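Local coordinates for hypothetical protein PH1109 (Pyrococcus horikoshii, PDB 2D59) that is of unknown function but belongs to the CoA-binding domain family, with a Rossmann-like fold of parallel strands flanked by helices, at residues 76-87 against 100-111. Sequence-based numbering, arbitrary orientation.
Sequences DKIEVVDLFVKP and KGAKVVWFQYNT
Val-81 takes a hydrogen bond from Trp-106 N at its O (2.8 Å) and gives one from its N to Val-104 O, and Leu-83 N continues the parallel ladder to Trp-106 O. At the start of the ladder Glu-79 O is gripped twice, by the backbone N of Lys-103 and of Val-104. Among side chains, Gln-108 NE2 donates to the syn lone pair of Asp-82 OD1 (2.7 Å), a fitting pair because the buried carboxylate needs donors and the amide can supply one. With CG anti to the carbonyl carbon (chi1 -68°), Gln-108 sets that CG over one face of the Phe-84 ring, 3.6 Å from the centroid; the bend at chi2 (-85°) then brings the amide to the carboxylate and stacks it on the ring, the planes 23° apart. The strands 80-83 and 104-107 belong to a right-handed beta-alpha-beta crossover through helix 87-100, at the middle of a Rossmann-like sheet. Beta-branched valines suit these extended strands: Val-80 packs beside Val-104, while Val-81 CG2 meets Ala-102 CB on the face covered by that helix. There too Leu-83 CD1 sits over the Phe-107 ring, 4.0 Å from its centroid, and touches Val-105 CG1. Where the helix ends, Gly-101 adopts the positive phi of a Schellman motif, where a CB would jam against Lys-100 O, and the long chain of Lys-100 crosses Ile-78 so that NZ reaches Asp-76 O (2.9 Å) as well as Ile-74 O. One water bridges Ile-78 O and Gly-101 O.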
loop_
_atom_site.group_PDB
_atom_site.type_symbol
_atom_site.label_atom_id
_atom_site.label_comp_id
_atom_site.label_asym_id
_atom_site.label_seq_id
_atom_site.Cartn_x
_atom_site.Cartn_y
_atom_site.Cartn_z
ATOM N N ASP A 76 3.351 13.936 6.356
ATOM C CA ASP A 76 2.161 13.465 7.058
ATOM C C ASP A 76 2.272 12.038 7.579
ATOM O O ASP A 76 3.113 11.263 7.124
ATOM C CB ASP A 76 0.944 13.585 6.139
ATOM C CG ASP A 76 0.661 15.023 5.747
ATOM O OD1 ASP A 76 -0.259 15.262 4.940
ATOM O OD2 ASP A 76 1.373 15.919 6.249
ATOM N N LYS A 77 1.417 11.698 8.540
ATOM C CA LYS A 77 1.427 10.361 9.117
ATOM C C LYS A 77 0.919 9.361 8.086
ATOM O O LYS A 77 0.013 9.660 7.306
ATOM C CB LYS A 77 0.549 10.294 10.374
ATOM C CG LYS A 77 -0.956 10.312 10.118
ATOM C CD LYS A 77 -1.488 11.706 9.817
ATOM C CE LYS A 77 -1.465 12.599 11.053
ATOM N NZ LYS A 77 -0.083 12.947 11.482
ATOM N N ILE A 78 1.520 8.179 8.083
ATOM C CA ILE A 78 1.136 7.122 7.156
ATOM C C ILE A 78 0.642 5.929 7.953
ATOM O O ILE A 78 1.278 5.520 8.923
ATOM C CB ILE A 78 2.327 6.692 6.284
ATOM C CG1 ILE A 78 2.701 7.840 5.350
ATOM C CG2 ILE A 78 1.978 5.457 5.471
ATOM C CD1 ILE A 78 1.565 8.271 4.432
ATOM N N GLU A 79 -0.493 5.375 7.543
ATOM C CA GLU A 79 -1.063 4.227 8.235
ATOM C C GLU A 79 -0.879 2.943 7.433
ATOM O O GLU A 79 -0.565 1.893 7.992
ATOM C CB GLU A 79 -2.544 4.477 8.508
ATOM C CG GLU A 79 -2.796 5.783 9.259
ATOM C CD GLU A 79 -4.259 6.178 9.296
ATOM O OE1 GLU A 79 -4.900 6.200 8.226
ATOM O OE2 GLU A 79 -4.766 6.481 10.394
ATOM N N VAL A 80 -1.064 3.038 6.118
ATOM C CA VAL A 80 -0.920 1.879 5.243
ATOM C C VAL A 80 0.156 2.078 4.179
ATOM O O VAL A 80 0.178 3.090 3.476
ATOM C CB VAL A 80 -2.250 1.551 4.507
ATOM C CG1 VAL A 80 -2.069 0.313 3.630
ATOM C CG2 VAL A 80 -3.372 1.333 5.511
ATOM N N VAL A 81 1.055 1.109 4.073
ATOM C CA VAL A 81 2.099 1.158 3.062
ATOM C C VAL A 81 1.707 0.125 2.008
ATOM O O VAL A 81 1.830 -1.085 2.215
ATOM C CB VAL A 81 3.481 0.821 3.650
ATOM C CG1 VAL A 81 4.531 0.843 2.546
ATOM C CG2 VAL A 81 3.843 1.835 4.726
ATOM N N ASP A 82 1.219 0.631 0.881
ATOM C CA ASP A 82 0.742 -0.179 -0.236
ATOM C C ASP A 82 1.878 -0.419 -1.226
ATOM O O ASP A 82 2.275 0.491 -1.954
ATOM C CB ASP A 82 -0.418 0.573 -0.890
ATOM C CG ASP A 82 -1.209 -0.275 -1.848
ATOM O OD1 ASP A 82 -1.206 -1.514 -1.701
ATOM O OD2 ASP A 82 -1.854 0.316 -2.739
ATOM N N LEU A 83 2.385 -1.649 -1.258
ATOM C CA LEU A 83 3.520 -2.004 -2.113
ATOM C C LEU A 83 3.245 -2.540 -3.514
ATOM O O LEU A 83 2.523 -3.518 -3.693
ATOM C CB LEU A 83 4.403 -3.021 -1.387
ATOM C CG LEU A 83 4.936 -2.665 0.002
ATOM C CD1 LEU A 83 5.483 -3.924 0.656
ATOM C CD2 LEU A 83 6.009 -1.588 -0.101
ATOM N N PHE A 84 3.871 -1.914 -4.506
ATOM C CA PHE A 84 3.736 -2.333 -5.894
ATOM C C PHE A 84 5.083 -2.762 -6.478
ATOM O O PHE A 84 5.183 -3.060 -7.669
ATOM C CB PHE A 84 3.140 -1.198 -6.733
ATOM C CG PHE A 84 1.660 -1.022 -6.546
ATOM C CD1 PHE A 84 0.758 -1.765 -7.305
ATOM C CD2 PHE A 84 1.166 -0.132 -5.597
ATOM C CE1 PHE A 84 -0.619 -1.622 -7.119
ATOM C CE2 PHE A 84 -0.206 0.017 -5.403
ATOM C CZ PHE A 84 -1.099 -0.728 -6.166
ATOM N N VAL A 85 6.112 -2.812 -5.635
ATOM C CA VAL A 85 7.451 -3.194 -6.087
ATOM C C VAL A 85 7.768 -4.686 -5.964
ATOM O O VAL A 85 7.083 -5.428 -5.260
ATOM C CB VAL A 85 8.538 -2.393 -5.334
ATOM C CG1 VAL A 85 8.367 -0.906 -5.608
ATOM C CG2 VAL A 85 8.465 -2.674 -3.837
ATOM N N LYS A 86 8.822 -5.109 -6.659
ATOM C CA LYS A 86 9.252 -6.504 -6.664
ATOM C C LYS A 86 9.572 -6.985 -5.254
ATOM O O LYS A 86 10.031 -6.215 -4.416
ATOM C CB LYS A 86 10.489 -6.669 -7.555
ATOM C CG LYS A 86 10.480 -5.786 -8.793
ATOM C CD LYS A 86 9.196 -5.943 -9.594
ATOM C CE LYS A 86 9.051 -4.815 -10.607
ATOM N NZ LYS A 86 9.063 -3.478 -9.938
ATOM N N PRO A 87 9.336 -8.277 -4.981
ATOM C CA PRO A 87 9.597 -8.866 -3.666
ATOM C C PRO A 87 10.953 -8.493 -3.067
ATOM O O PRO A 87 11.044 -8.144 -1.893
ATOM C CB PRO A 87 9.478 -10.363 -3.936
ATOM C CG PRO A 87 8.409 -10.416 -4.979
ATOM C CD PRO A 87 8.820 -9.296 -5.914
ATOM N N LYS A 100 8.562 4.670 10.014
ATOM C CA LYS A 100 7.493 5.652 9.854
ATOM C C LYS A 100 6.364 5.414 10.852
ATOM O O LYS A 100 5.555 6.305 11.110
ATOM C CB LYS A 100 6.946 5.591 8.423
ATOM C CG LYS A 100 5.858 6.606 8.107
ATOM C CD LYS A 100 6.376 8.033 8.197
ATOM C CE LYS A 100 5.285 9.033 7.844
ATOM N NZ LYS A 100 5.763 10.439 7.930
ATOM N N GLY A 101 6.311 4.207 11.408
ATOM C CA GLY A 101 5.274 3.883 12.371
ATOM C C GLY A 101 3.955 3.504 11.724
ATOM O O GLY A 101 2.886 3.705 12.304
ATOM N N ALA A 102 4.026 2.953 10.517
ATOM C CA ALA A 102 2.826 2.540 9.796
ATOM C C ALA A 102 2.083 1.485 10.606
ATOM O O ALA A 102 2.656 0.867 11.502
ATOM C CB ALA A 102 3.205 1.987 8.427
ATOM N N LYS A 103 0.810 1.283 10.288
ATOM C CA LYS A 103 -0.016 0.307 10.991
ATOM C C LYS A 103 -0.238 -0.946 10.155
ATOM O O LYS A 103 -0.472 -2.029 10.693
ATOM C CB LYS A 103 -1.379 0.914 11.325
ATOM C CG LYS A 103 -1.338 2.128 12.237
ATOM C CD LYS A 103 -0.918 1.749 13.645
ATOM C CE LYS A 103 -1.004 2.947 14.577
ATOM N NZ LYS A 103 -0.601 2.601 15.968
ATOM N N VAL A 104 -0.162 -0.789 8.837
ATOM C CA VAL A 104 -0.393 -1.902 7.922
ATOM C C VAL A 104 0.569 -1.914 6.741
ATOM O O VAL A 104 0.920 -0.866 6.200
ATOM C CB VAL A 104 -1.834 -1.834 7.346
ATOM C CG1 VAL A 104 -2.063 -2.961 6.347
ATOM C CG2 VAL A 104 -2.852 -1.904 8.472
ATOM N N VAL A 105 1.009 -3.109 6.362
ATOM C CA VAL A 105 1.867 -3.277 5.199
ATOM C C VAL A 105 0.979 -4.078 4.257
ATOM O O VAL A 105 0.497 -5.153 4.610
ATOM C CB VAL A 105 3.144 -4.082 5.513
ATOM C CG1 VAL A 105 3.979 -4.239 4.243
ATOM C CG2 VAL A 105 3.955 -3.369 6.580
ATOM N N TRP A 106 0.745 -3.539 3.070
ATOM C CA TRP A 106 -0.114 -4.198 2.102
ATOM C C TRP A 106 0.669 -4.629 0.868
ATOM O O TRP A 106 1.101 -3.793 0.077
ATOM C CB TRP A 106 -1.247 -3.245 1.706
ATOM C CG TRP A 106 -2.327 -3.870 0.873
ATOM C CD1 TRP A 106 -2.172 -4.513 -0.322
ATOM C CD2 TRP A 106 -3.733 -3.884 1.156
ATOM N NE1 TRP A 106 -3.391 -4.923 -0.801
ATOM C CE2 TRP A 106 -4.367 -4.548 0.083
ATOM C CE3 TRP A 106 -4.520 -3.392 2.207
ATOM C CZ2 TRP A 106 -5.753 -4.745 0.034
ATOM C CZ3 TRP A 106 -5.900 -3.584 2.157
ATOM C CH2 TRP A 106 -6.500 -4.254 1.075
ATOM N N PHE A 107 0.851 -5.939 0.715
ATOM C CA PHE A 107 1.564 -6.501 -0.428
ATOM C C PHE A 107 0.591 -6.737 -1.579
ATOM O O PHE A 107 -0.290 -7.593 -1.493
ATOM C CB PHE A 107 2.214 -7.833 -0.042
ATOM C CG PHE A 107 3.393 -7.698 0.888
ATOM C CD1 PHE A 107 4.683 -7.537 0.385
ATOM C CD2 PHE A 107 3.214 -7.748 2.266
ATOM C CE1 PHE A 107 5.777 -7.433 1.245
ATOM C CE2 PHE A 107 4.303 -7.645 3.135
ATOM C CZ PHE A 107 5.586 -7.488 2.621
ATOM N N GLN A 108 0.745 -5.973 -2.655
ATOM C CA GLN A 108 -0.113 -6.135 -3.821
ATOM C C GLN A 108 0.307 -7.425 -4.531
ATOM O O GLN A 108 1.289 -8.062 -4.148
ATOM C CB GLN A 108 0.044 -4.935 -4.759
ATOM C CG GLN A 108 -0.501 -3.615 -4.216
ATOM C CD GLN A 108 -1.987 -3.434 -4.467
ATOM O OE1 GLN A 108 -2.497 -3.794 -5.531
ATOM N NE2 GLN A 108 -2.684 -2.847 -3.503
ATOM N N TYR A 109 -0.433 -7.809 -5.563
ATOM C CA TYR A 109 -0.131 -9.029 -6.301
ATOM C C TYR A 109 1.320 -9.120 -6.781
ATOM O O TYR A 109 1.886 -8.149 -7.283
ATOM C CB TYR A 109 -1.078 -9.162 -7.499
ATOM C CG TYR A 109 -2.532 -9.327 -7.110
ATOM C CD1 TYR A 109 -2.926 -10.341 -6.240
ATOM C CD2 TYR A 109 -3.516 -8.477 -7.621
ATOM C CE1 TYR A 109 -4.261 -10.507 -5.885
ATOM C CE2 TYR A 109 -4.859 -8.636 -7.271
ATOM C CZ TYR A 109 -5.221 -9.656 -6.403
ATOM O OH TYR A 109 -6.543 -9.838 -6.060
ATOM N N ASN A 110 1.906 -10.300 -6.604
ATOM C CA ASN A 110 3.274 -10.585 -7.027
ATOM C C ASN A 110 4.350 -9.686 -6.422
ATOM O O ASN A 110 5.314 -9.330 -7.100
ATOM C CB ASN A 110 3.366 -10.521 -8.555
ATOM C CG ASN A 110 2.383 -11.453 -9.240
ATOM O OD1 ASN A 110 1.169 -11.296 -9.110
ATOM N ND2 ASN A 110 2.904 -12.430 -9.972
ATOM N N THR A 111 4.194 -9.326 -5.152
ATOM C CA THR A 111 5.179 -8.482 -4.480
ATOM C C THR A 111 5.607 -9.080 -3.141
ATOM O O THR A 111 6.550 -8.601 -2.511
ATOM C CB THR A 111 4.616 -7.074 -4.177
ATOM O OG1 THR A 111 3.656 -7.165 -3.117
ATOM C CG2 THR A 111 3.940 -6.488 -5.402
HETATM O O HOH W 1 0.421 4.978 11.571
HETATM O O HOH W 2 3.130 8.121 10.381
#